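Local atomic coordinates of thiamine pyrophosphokinase (Saccharomyces cerevisiae, PDB entry 1IG0), a protein that transfers the pyrophosphate group of ATP to thiamine, making thiamine diphosphate and AMP, as the only yeast enzyme able to do so. Residues Y123-D126 and F127-C130; T199-S202 and I203-L206; G164-T167 and L168-M172; L101-K104 and V105-Y109. All coordinates share one frame; numbering follows the deposited sequence.

Along the chain the order is contact 4, contact 1, contact 3, contact 2, all in the catalytic domain. Each is local to one helix or its start: 103-111, 126-139, 164-175 and 196-212. Helices 103-111 and 196-212 are crossovers between parallel strands of the large mixed beta-sheet, 93-96 to 115-118 and 184-189 to 216-221. Contacts 1 and 2, centres about 12 Å apart, meet through F127 and T128 against H201 and Q205, and both reach the second subunit, so the thiamine pocket and dimer interface share this corner. Contact 3, centred about 12 Å from the centre of contact 1, touches it where I165 meets K129. Contact 4 is peripheral, its centre about 21 Å from that of contact 1.

Contact 1. Residues Y123-D126 and F127-C130; sequences YSTD and FTKC. With VIB (3-(4-amino-2-methyl-pyrimidin-5-ylmethyl)-5-(2-hydroxy-ethyl)-4-methyl-thiazol-3-ium), chain D.
K129 reaches back over the first turn of helix 126-139 to S124. Its CB stands 3.4 Å from D126 O, and CG, anti to the carbonyl carbon (chi1 -68°), runs 3.2 Å from T125 O. CD passes D126 OD1 at 3.9 Å, and a bend at the last torsion (chi4 64°) turns NZ onto S124 OG, to which it donates at 2.8 Å. T121 O holds NZ a second time, while D126 OD1, 4.5 Å from NZ, brings opposite charge near without a salt bridge. A methionine in place of K129 would probably leave S124 OG and T121 O without their donor and the pre-helix turn less firmly fixed. T125 is the N-cap: its OG1 accepts from T128 N at 3.1 Å and 165°. The loop leading into the cap meets bound thiamine, with T125 CA 3.3 Å from VIB O1 and VIB N4A above one face of the Y123 ring, offset toward its rim and 3.6 Å from CD2. E7 of the second subunit bonds to Y123 OH, and W270 of that subunit meets the ring edge-to-face. F127 packs on helix 196-212 and strand 216-221, and C130 on strand 64-68.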
loop_
_atom_site.group_PDB
_atom_site.type_symbol
_atom_site.label_atom_id
_atom_site.label_comp_id
_atom_site.label_asym_id
_atom_site.label_seq_id
_atom_site.Cartn_x
_atom_site.Cartn_y
_atom_site.Cartn_z
ATOM N N TYR B 123 0.880 -18.095 13.496
ATOM C CA TYR B 123 -0.507 -17.923 13.086
ATOM C C TYR B 123 -1.056 -16.557 13.457
ATOM O O TYR B 123 -2.263 -16.323 13.409
ATOM C CB TYR B 123 -1.379 -19.031 13.679
ATOM C CG TYR B 123 -1.159 -20.358 12.996
ATOM C CD1 TYR B 123 -0.011 -21.112 13.244
ATOM C CD2 TYR B 123 -2.069 -20.834 12.052
ATOM C CE1 TYR B 123 0.225 -22.306 12.564
ATOM C CE2 TYR B 123 -1.841 -22.025 11.366
ATOM C CZ TYR B 123 -0.694 -22.755 11.626
ATOM O OH TYR B 123 -0.460 -23.926 10.943
ATOM N N SER B 124 -0.153 -15.659 13.831
ATOM C CA SER B 124 -0.507 -14.293 14.177
ATOM C C SER B 124 0.681 -13.434 13.768
ATOM O O SER B 124 1.824 -13.883 13.815
ATOM C CB SER B 124 -0.765 -14.150 15.681
ATOM O OG SER B 124 0.443 -14.206 16.416
ATOM N N THR B 125 0.409 -12.205 13.349
ATOM C CA THR B 125 1.466 -11.295 12.930
ATOM C C THR B 125 2.098 -10.641 14.150
ATOM O O THR B 125 1.552 -10.705 15.253
ATOM C CB THR B 125 0.906 -10.189 12.028
ATOM O OG1 THR B 125 -0.067 -9.431 12.761
ATOM C CG2 THR B 125 0.255 -10.796 10.783
ATOM N N ASP B 126 3.258 -10.022 13.959
ATOM C CA ASP B 126 3.913 -9.341 15.062
ATOM C C ASP B 126 3.023 -8.176 15.475
ATOM O O ASP B 126 2.993 -7.787 16.641
ATOM C CB ASP B 126 5.288 -8.819 14.645
ATOM C CG ASP B 126 6.301 -9.930 14.449
ATOM O OD1 ASP B 126 6.325 -10.869 15.272
ATOM O OD2 ASP B 126 7.083 -9.854 13.481
ATOM N N PHE B 127 2.290 -7.626 14.509
ATOM C CA PHE B 127 1.393 -6.509 14.774
ATOM C C PHE B 127 0.331 -6.940 15.786
ATOM O O PHE B 127 0.099 -6.257 16.783
ATOM C CB PHE B 127 0.723 -6.049 13.474
ATOM C CG PHE B 127 0.228 -4.628 13.511
ATOM C CD1 PHE B 127 0.594 -3.729 12.513
ATOM C CD2 PHE B 127 -0.595 -4.184 14.540
ATOM C CE1 PHE B 127 0.148 -2.410 12.541
ATOM C CE2 PHE B 127 -1.046 -2.866 14.576
ATOM C CZ PHE B 127 -0.675 -1.978 13.575
ATOM N N THR B 128 -0.308 -8.077 15.530
ATOM C CA THR B 128 -1.334 -8.585 16.436
ATOM C C THR B 128 -0.729 -8.893 17.799
ATOM O O THR B 128 -1.361 -8.665 18.829
ATOM C CB THR B 128 -2.002 -9.856 15.877
ATOM O OG1 THR B 128 -2.696 -9.531 14.667
ATOM C CG2 THR B 128 -2.994 -10.426 16.883
ATOM N N LYS B 129 0.494 -9.414 17.806
ATOM C CA LYS B 129 1.173 -9.722 19.060
ATOM C C LYS B 129 1.369 -8.426 19.851
ATOM O O LYS B 129 1.226 -8.396 21.077
ATOM C CB LYS B 129 2.534 -10.369 18.784
ATOM C CG LYS B 129 2.473 -11.766 18.175
ATOM C CD LYS B 129 3.872 -12.323 17.951
ATOM C CE LYS B 129 3.836 -13.772 17.485
ATOM N NZ LYS B 129 3.181 -13.945 16.157
ATOM N N CYS B 130 1.687 -7.352 19.135
ATOM C CA CYS B 130 1.910 -6.055 19.756
ATOM C C CYS B 130 0.651 -5.427 20.339
ATOM O O CYS B 130 0.650 -5.007 21.494
ATOM C CB CYS B 130 2.545 -5.087 18.753
ATOM S SG CYS B 130 4.267 -5.459 18.352
HETATM C CM2 VIB D . -3.635 -18.936 5.781
HETATM N N4A VIB D . -0.250 -19.206 9.393
HETATM C CM4 VIB D . 4.295 -16.767 8.932
HETATM O O1 VIB D . 3.397 -12.199 10.360
HETATM C C7 VIB D . 4.489 -13.109 10.224
HETATM C C6 VIB D . 4.142 -14.441 10.932
HETATM C C2 VIB D . 0.849 -15.801 9.355
HETATM S S1 VIB D . 1.252 -14.512 10.528
HETATM C C5 VIB D . 2.941 -15.076 10.240
HETATM C C4 VIB D . 2.990 -16.101 9.352
HETATM N N3 VIB D . 1.835 -16.449 8.912
HETATM C C7A VIB D . 1.631 -17.550 7.925
HETATM C C4A VIB D . -0.622 -18.728 8.121
HETATM N N3A VIB D . -1.890 -19.057 7.601
HETATM C C2A VIB D . -2.281 -18.588 6.336
HETATM N N1A VIB D . -1.397 -17.786 5.592
HETATM C C6A VIB D . -0.128 -17.452 6.107
HETATM C C5A VIB D . 0.268 -17.920 7.373
HETATM O O HOH W 1 -2.621 -11.766 13.166
#

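Contact 2. Residues T199-S202 and I203-L206; sequences TVHS and ITQL
T204 carries OG1 between its backbone N and carbonyl carbon (chi1 68°), which turns the hydroxyl back onto H201 O. Separately, H201, with CG anti to its backbone N, and Q205, folded at chi2 (-70°), bring their ends together one turn apart and cross obliquely. T204 OG1 donates to H201 O at a short 2.5 Å, in the carbonyl plane and on a lone pair. Q205 N reaches H201 O at 3.2 Å, close to the C=O axis, so two donors grip one carbonyl. The other branch of T204, CG2, rests 3.3 Å from V200 O, whose helical bond comes from T204 N at 3.0 Å. Between the side chains, Q205 NE2 approaches H201 NE2 to 3.1 Å, the amide plane turned 73° from the ring. Q205 NE2 bonds to T128 OG1 of helix 126-139, and S202 OG to G191 O. The contact lies within helix 196-212, which joins strands 184-189 and 216-221 in a beta-alpha-beta unit; V200, I203 and T204 pack on the second subunit. The threonine hydroxyl is satisfied inside its own helix, which suits a buried site, while the Q205 amide is tied to the helix that begins at the thiamine pocket.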
loop_
_atom_site.group_PDB
_atom_site.type_symbol
_atom_site.label_atom_id
_atom_site.label_comp_id
_atom_site.label_asym_id
_atom_site.label_seq_id
_atom_site.Cartn_x
_atom_site.Cartn_y
_atom_site.Cartn_z
ATOM N N THR B 199 1.779 -4.312 4.158
ATOM C CA THR B 199 1.081 -3.045 4.049
ATOM C C THR B 199 -0.398 -3.375 4.160
ATOM O O THR B 199 -1.137 -2.713 4.882
ATOM C CB THR B 199 1.340 -2.365 2.697
ATOM O OG1 THR B 199 2.665 -1.823 2.683
ATOM C CG2 THR B 199 0.325 -1.251 2.458
ATOM N N VAL B 200 -0.821 -4.419 3.452
ATOM C CA VAL B 200 -2.218 -4.833 3.483
ATOM C C VAL B 200 -2.631 -5.265 4.886
ATOM O O VAL B 200 -3.721 -4.922 5.346
ATOM C CB VAL B 200 -2.494 -5.990 2.495
ATOM C CG1 VAL B 200 -3.943 -6.450 2.621
ATOM C CG2 VAL B 200 -2.214 -5.533 1.069
ATOM N N HIS B 201 -1.773 -6.018 5.570
ATOM C CA HIS B 201 -2.106 -6.447 6.921
ATOM C C HIS B 201 -2.280 -5.221 7.807
ATOM O O HIS B 201 -3.193 -5.165 8.628
ATOM C CB HIS B 201 -1.021 -7.330 7.528
ATOM C CG HIS B 201 -1.295 -7.698 8.952
ATOM N ND1 HIS B 201 -2.333 -8.530 9.317
ATOM C CD2 HIS B 201 -0.715 -7.293 10.107
ATOM C CE1 HIS B 201 -2.381 -8.618 10.634
ATOM N NE2 HIS B 201 -1.411 -7.878 11.137
ATOM N N SER B 202 -1.393 -4.244 7.647
ATOM C CA SER B 202 -1.481 -3.023 8.437
ATOM C C SER B 202 -2.854 -2.391 8.250
ATOM O O SER B 202 -3.431 -1.845 9.193
ATOM C CB SER B 202 -0.390 -2.034 8.021
ATOM O OG SER B 202 0.884 -2.473 8.463
ATOM N N ILE B 203 -3.383 -2.472 7.034
ATOM C CA ILE B 203 -4.693 -1.903 6.757
ATOM C C ILE B 203 -5.803 -2.696 7.444
ATOM O O ILE B 203 -6.768 -2.113 7.933
ATOM C CB ILE B 203 -4.976 -1.839 5.238
ATOM C CG1 ILE B 203 -3.981 -0.887 4.566
ATOM C CG2 ILE B 203 -6.405 -1.373 4.991
ATOM C CD1 ILE B 203 -3.970 0.509 5.153
ATOM N N THR B 204 -5.671 -4.019 7.485
ATOM C CA THR B 204 -6.689 -4.840 8.138
ATOM C C THR B 204 -6.831 -4.449 9.609
ATOM O O THR B 204 -7.932 -4.477 10.163
ATOM C CB THR B 204 -6.359 -6.353 8.068
ATOM O OG1 THR B 204 -5.205 -6.641 8.870
ATOM C CG2 THR B 204 -6.099 -6.770 6.634
ATOM N N GLN B 205 -5.715 -4.088 10.239
ATOM C CA GLN B 205 -5.719 -3.695 11.646
ATOM C C GLN B 205 -6.670 -2.530 11.906
ATOM O O GLN B 205 -7.339 -2.486 12.939
ATOM C CB GLN B 205 -4.306 -3.309 12.093
ATOM C CG GLN B 205 -3.329 -4.474 12.246
ATOM C CD GLN B 205 -3.656 -5.376 13.428
ATOM O OE1 GLN B 205 -4.278 -4.946 14.400
ATOM N NE2 GLN B 205 -3.213 -6.629 13.360
ATOM N N LEU B 206 -6.723 -1.580 10.978
ATOM C CA LEU B 206 -7.613 -0.434 11.132
ATOM C C LEU B 206 -9.059 -0.910 11.245
ATOM O O LEU B 206 -9.829 -0.408 12.068
ATOM C CB LEU B 206 -7.469 0.521 9.941
ATOM C CG LEU B 206 -6.159 1.312 9.875
ATOM C CD1 LEU B 206 -6.040 2.017 8.535
ATOM C CD2 LEU B 206 -6.112 2.315 11.019
#

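Contact 3. Residues G164-T167 and L168-M172; sequences GIHT and LYNTM
The opening turns of helix 164-175 bring H166 and N170 together, one turn apart on an outer helix of the catalytic domain. H166 has CG anti to its backbone N (chi1 -173°), which lays the imidazole along the helix toward N170. The asparagine amide comes over one face of that ring: ND2 lies 3.4 Å above its plane, offset toward the rim, and the two planes stand 79° apart, nearly perpendicular. N170 OD1 is 2.8 Å from H166 NE2, yet the angle is too poor for a hydrogen bond, so this pair is a close approach and not a bond. The polar partner of the ring lies outside, where ND1 bonds to N132 OD1 of helix 126-139.

The backbone shows regular alpha-helical i to i+4 bonding from its first residue. L168 N donates to G164 O at 2.8 Å with an N-H...O angle of 170°, and N170 N reaches H166 O at 2.8 Å. The L168 side chain doubles back over the same G164 carbonyl, CG being 3.3 Å from its oxygen. T171 OG1 approaches T167 O at 3.0 Å, beside the bond from T171 N to that oxygen at 3.1 Å, while T167 OG1 is held by K163 O just before the helix. Y169 CB rests 3.1 Å from I165 O, and H166 O lies at the edge of the Y169 ring, near its plane. I165, Y169 and M172 pack on helix 126-139; I165 and L168 also meet F143 on helix 141-148.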
loop_
_atom_site.group_PDB
_atom_site.type_symbol
_atom_site.label_atom_id
_atom_site.label_comp_id
_atom_site.label_asym_id
_atom_site.label_seq_id
_atom_site.Cartn_x
_atom_site.Cartn_y
_atom_site.Cartn_z
ATOM N N GLY B 164 1.105 -17.252 24.426
ATOM C CA GLY B 164 0.700 -16.730 25.720
ATOM C C GLY B 164 0.045 -15.358 25.711
ATOM O O GLY B 164 -0.988 -15.158 26.351
ATOM N N ILE B 165 0.638 -14.407 24.997
ATOM C CA ILE B 165 0.079 -13.060 24.945
ATOM C C ILE B 165 -1.347 -13.050 24.405
ATOM O O ILE B 165 -2.184 -12.281 24.875
ATOM C CB ILE B 165 0.957 -12.116 24.088
ATOM C CG1 ILE B 165 2.321 -11.919 24.757
ATOM C CG2 ILE B 165 0.272 -10.763 23.924
ATOM C CD1 ILE B 165 2.257 -11.228 26.118
ATOM N N HIS B 166 -1.629 -13.901 23.423
ATOM C CA HIS B 166 -2.973 -13.957 22.863
ATOM C C HIS B 166 -3.925 -14.630 23.844
ATOM O O HIS B 166 -5.064 -14.200 24.008
ATOM C CB HIS B 166 -3.000 -14.723 21.541
ATOM C CG HIS B 166 -4.325 -14.662 20.844
ATOM N ND1 HIS B 166 -4.801 -13.513 20.248
ATOM C CD2 HIS B 166 -5.295 -15.594 20.681
ATOM C CE1 HIS B 166 -6.002 -13.738 19.749
ATOM N NE2 HIS B 166 -6.326 -14.995 19.999
ATOM N N THR B 167 -3.459 -15.694 24.490
ATOM C CA THR B 167 -4.283 -16.408 25.460
ATOM C C THR B 167 -4.659 -15.467 26.603
ATOM O O THR B 167 -5.818 -15.401 27.015
ATOM C CB THR B 167 -3.533 -17.627 26.039
ATOM O OG1 THR B 167 -3.108 -18.480 24.969
ATOM C CG2 THR B 167 -4.439 -18.414 26.982
ATOM N N LEU B 168 -3.669 -14.737 27.110
ATOM C CA LEU B 168 -3.896 -13.793 28.198
ATOM C C LEU B 168 -4.814 -12.669 27.738
ATOM O O LEU B 168 -5.680 -12.220 28.486
ATOM C CB LEU B 168 -2.569 -13.204 28.682
ATOM C CG LEU B 168 -1.606 -14.160 29.389
ATOM C CD1 LEU B 168 -0.305 -13.438 29.711
ATOM C CD2 LEU B 168 -2.254 -14.683 30.660
ATOM N N TYR B 169 -4.615 -12.212 26.505
ATOM C CA TYR B 169 -5.434 -11.146 25.936
ATOM C C TYR B 169 -6.894 -11.588 25.836
ATOM O O TYR B 169 -7.805 -10.864 26.243
ATOM C CB TYR B 169 -4.919 -10.779 24.540
ATOM C CG TYR B 169 -5.804 -9.808 23.793
ATOM C CD1 TYR B 169 -5.762 -8.439 24.062
ATOM C CD2 TYR B 169 -6.706 -10.263 22.830
ATOM C CE1 TYR B 169 -6.595 -7.549 23.391
ATOM C CE2 TYR B 169 -7.544 -9.385 22.157
ATOM C CZ TYR B 169 -7.483 -8.032 22.440
ATOM O OH TYR B 169 -8.312 -7.166 21.766
ATOM N N ASN B 170 -7.110 -12.778 25.284
ATOM C CA ASN B 170 -8.457 -13.317 25.128
ATOM C C ASN B 170 -9.172 -13.433 26.470
ATOM O O ASN B 170 -10.345 -13.074 26.593
ATOM C CB ASN B 170 -8.399 -14.691 24.451
ATOM C CG ASN B 170 -8.154 -14.597 22.954
ATOM O OD1 ASN B 170 -7.822 -15.589 22.301
ATOM N ND2 ASN B 170 -8.326 -13.403 22.401
ATOM N N THR B 171 -8.460 -13.933 27.474
ATOM C CA THR B 171 -9.032 -14.097 28.804
ATOM C C THR B 171 -9.439 -12.747 29.379
ATOM O O THR B 171 -10.540 -12.599 29.906
ATOM C CB THR B 171 -8.034 -14.776 29.764
ATOM O OG1 THR B 171 -7.735 -16.092 29.283
ATOM C CG2 THR B 171 -8.622 -14.871 31.171
ATOM N N MET B 172 -8.549 -11.766 29.272
ATOM C CA MET B 172 -8.831 -10.425 29.775
ATOM C C MET B 172 -10.056 -9.828 29.092
ATOM O O MET B 172 -10.961 -9.312 29.752
ATOM C CB MET B 172 -7.633 -9.502 29.536
ATOM C CG MET B 172 -7.939 -8.022 29.764
ATOM S SD MET B 172 -6.628 -6.926 29.186
ATOM C CE MET B 172 -6.880 -7.038 27.406
#

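Contact 4. Residues L101-K104 and V105-Y109; sequences LSEK and VYKYY
Apolar contact comes first, between L101 and V105 and Y106, four and five residues on. With CG anti to the backbone N (chi1 -170°), the leucine fork extends beside the helix start: CD1 meets V105 CG1 at 3.8 Å, and CD2 comes obliquely upon the Y106 ring, 3.5 Å from CD1 of the tyrosine. The side chains of L101 and Y106 cross at about a right angle. S102 CB and V105 CG2, at 3.3 Å, are tighter than usual van der Waals contact. Shortening L101 to an alanine is likely to open a gap beside V105 and leave Y106 CD1 and CB without their apolar neighbour.

Capping and backbone bonds form the second group. S102 is the N-cap of helix 103-111; its OG accepts from V105 N at 3.3 Å, a weak bond although nearly straight at 164°. The stronger grip is Y106 N on S102 O at 2.7 Å, and K107 N follows on E103 O at 3.1 Å.

The charged pair lies on the exposed side. E103 and K107 run side by side, pointing the same way, and a bend at the end of the lysine (chi4 74°) brings NZ to E103 OE2 at 3.1 Å, a salt bridge spanning one turn.

This helix links parallel strands 93-96 and 115-118 in a beta-alpha-beta unit. L101 and V105 pack on helix 71-78, where N73 OD1 also accepts from S102 N; the carbon contacts close the helix start, whereas the exposed E103-K107 ion pair probably contributes only modestly to holding the first turn.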
loop_
_atom_site.group_PDB
_atom_site.type_symbol
_atom_site.label_atom_id
_atom_site.label_comp_id
_atom_site.label_asym_id
_atom_site.label_seq_id
_atom_site.Cartn_x
_atom_site.Cartn_y
_atom_site.Cartn_z
ATOM N N LEU B 101 16.020 -10.731 15.305
ATOM C CA LEU B 101 16.683 -9.834 16.241
ATOM C C LEU B 101 18.198 -10.032 16.250
ATOM O O LEU B 101 18.693 -11.135 16.487
ATOM C CB LEU B 101 16.123 -10.052 17.650
ATOM C CG LEU B 101 16.527 -9.055 18.738
ATOM C CD1 LEU B 101 16.100 -7.655 18.335
ATOM C CD2 LEU B 101 15.875 -9.449 20.053
ATOM N N SER B 102 18.927 -8.955 15.980
ATOM C CA SER B 102 20.384 -8.992 15.972
ATOM C C SER B 102 20.895 -9.415 17.342
ATOM O O SER B 102 20.408 -8.932 18.366
ATOM C CB SER B 102 20.939 -7.609 15.622
ATOM O OG SER B 102 22.321 -7.518 15.921
ATOM N N GLU B 103 21.872 -10.316 17.368
ATOM C CA GLU B 103 22.428 -10.773 18.633
ATOM C C GLU B 103 22.947 -9.566 19.404
ATOM O O GLU B 103 22.781 -9.469 20.619
ATOM C CB GLU B 103 23.563 -11.774 18.392
ATOM C CG GLU B 103 24.148 -12.361 19.669
ATOM C CD GLU B 103 25.175 -13.449 19.404
ATOM O OE1 GLU B 103 25.609 -13.593 18.241
ATOM O OE2 GLU B 103 25.558 -14.153 20.362
ATOM N N LYS B 104 23.570 -8.642 18.682
ATOM C CA LYS B 104 24.108 -7.423 19.274
ATOM C C LYS B 104 22.978 -6.547 19.814
ATOM O O LYS B 104 23.069 -6.006 20.919
ATOM C CB LYS B 104 24.912 -6.657 18.220
ATOM C CG LYS B 104 25.300 -5.239 18.612
ATOM C CD LYS B 104 26.279 -4.630 17.609
ATOM C CE LYS B 104 25.763 -4.721 16.175
ATOM N NZ LYS B 104 24.476 -3.996 15.983
ATOM N N VAL B 105 21.913 -6.411 19.031
ATOM C CA VAL B 105 20.767 -5.604 19.435
ATOM C C VAL B 105 20.050 -6.222 20.635
ATOM O O VAL B 105 19.651 -5.512 21.557
ATOM C CB VAL B 105 19.762 -5.443 18.272
ATOM C CG1 VAL B 105 18.520 -4.699 18.747
ATOM C CG2 VAL B 105 20.422 -4.688 17.127
ATOM N N TYR B 106 19.890 -7.542 20.621
ATOM C CA TYR B 106 19.225 -8.238 21.718
ATOM C C TYR B 106 19.955 -7.988 23.033
ATOM O O TYR B 106 19.342 -7.614 24.035
ATOM C CB TYR B 106 19.174 -9.743 21.446
ATOM C CG TYR B 106 18.662 -10.554 22.618
ATOM C CD1 TYR B 106 17.336 -10.455 23.036
ATOM C CD2 TYR B 106 19.513 -11.402 23.325
ATOM C CE1 TYR B 106 16.869 -11.182 24.132
ATOM C CE2 TYR B 106 19.057 -12.132 24.423
ATOM C CZ TYR B 106 17.734 -12.017 24.821
ATOM O OH TYR B 106 17.283 -12.732 25.906
ATOM N N LYS B 107 21.268 -8.197 23.025
ATOM C CA LYS B 107 22.074 -7.997 24.222
ATOM C C LYS B 107 21.987 -6.572 24.756
ATOM O O LYS B 107 21.893 -6.362 25.965
ATOM C CB LYS B 107 23.544 -8.339 23.953
ATOM C CG LYS B 107 23.851 -9.825 23.822
ATOM C CD LYS B 107 25.326 -10.088 24.114
ATOM C CE LYS B 107 25.668 -11.572 24.106
ATOM N NZ LYS B 107 25.702 -12.142 22.730
ATOM N N TYR B 108 22.021 -5.596 23.853
ATOM C CA TYR B 108 21.959 -4.191 24.241
ATOM C C TYR B 108 20.678 -3.826 24.986
ATOM O O TYR B 108 20.724 -3.203 26.046
ATOM C CB TYR B 108 22.085 -3.292 23.009
ATOM C CG TYR B 108 21.955 -1.820 23.334
ATOM C CD1 TYR B 108 22.997 -1.126 23.949
ATOM C CD2 TYR B 108 20.778 -1.128 23.056
ATOM C CE1 TYR B 108 22.870 0.221 24.280
ATOM C CE2 TYR B 108 20.637 0.219 23.385
ATOM C CZ TYR B 108 21.687 0.887 23.996
ATOM O OH TYR B 108 21.552 2.218 24.319
ATOM N N TYR B 109 19.535 -4.208 24.428
ATOM C CA TYR B 109 18.256 -3.893 25.050
ATOM C C TYR B 109 17.962 -4.733 26.279
ATOM O O TYR B 109 17.292 -4.271 27.205
ATOM C CB TYR B 109 17.128 -4.022 24.024
ATOM C CG TYR B 109 17.103 -2.868 23.048
ATOM C CD1 TYR B 109 17.026 -3.085 21.674
ATOM C CD2 TYR B 109 17.181 -1.553 23.504
ATOM C CE1 TYR B 109 17.032 -2.019 20.776
ATOM C CE2 TYR B 109 17.185 -0.482 22.620
ATOM C CZ TYR B 109 17.112 -0.720 21.257
ATOM O OH TYR B 109 17.134 0.338 20.380
#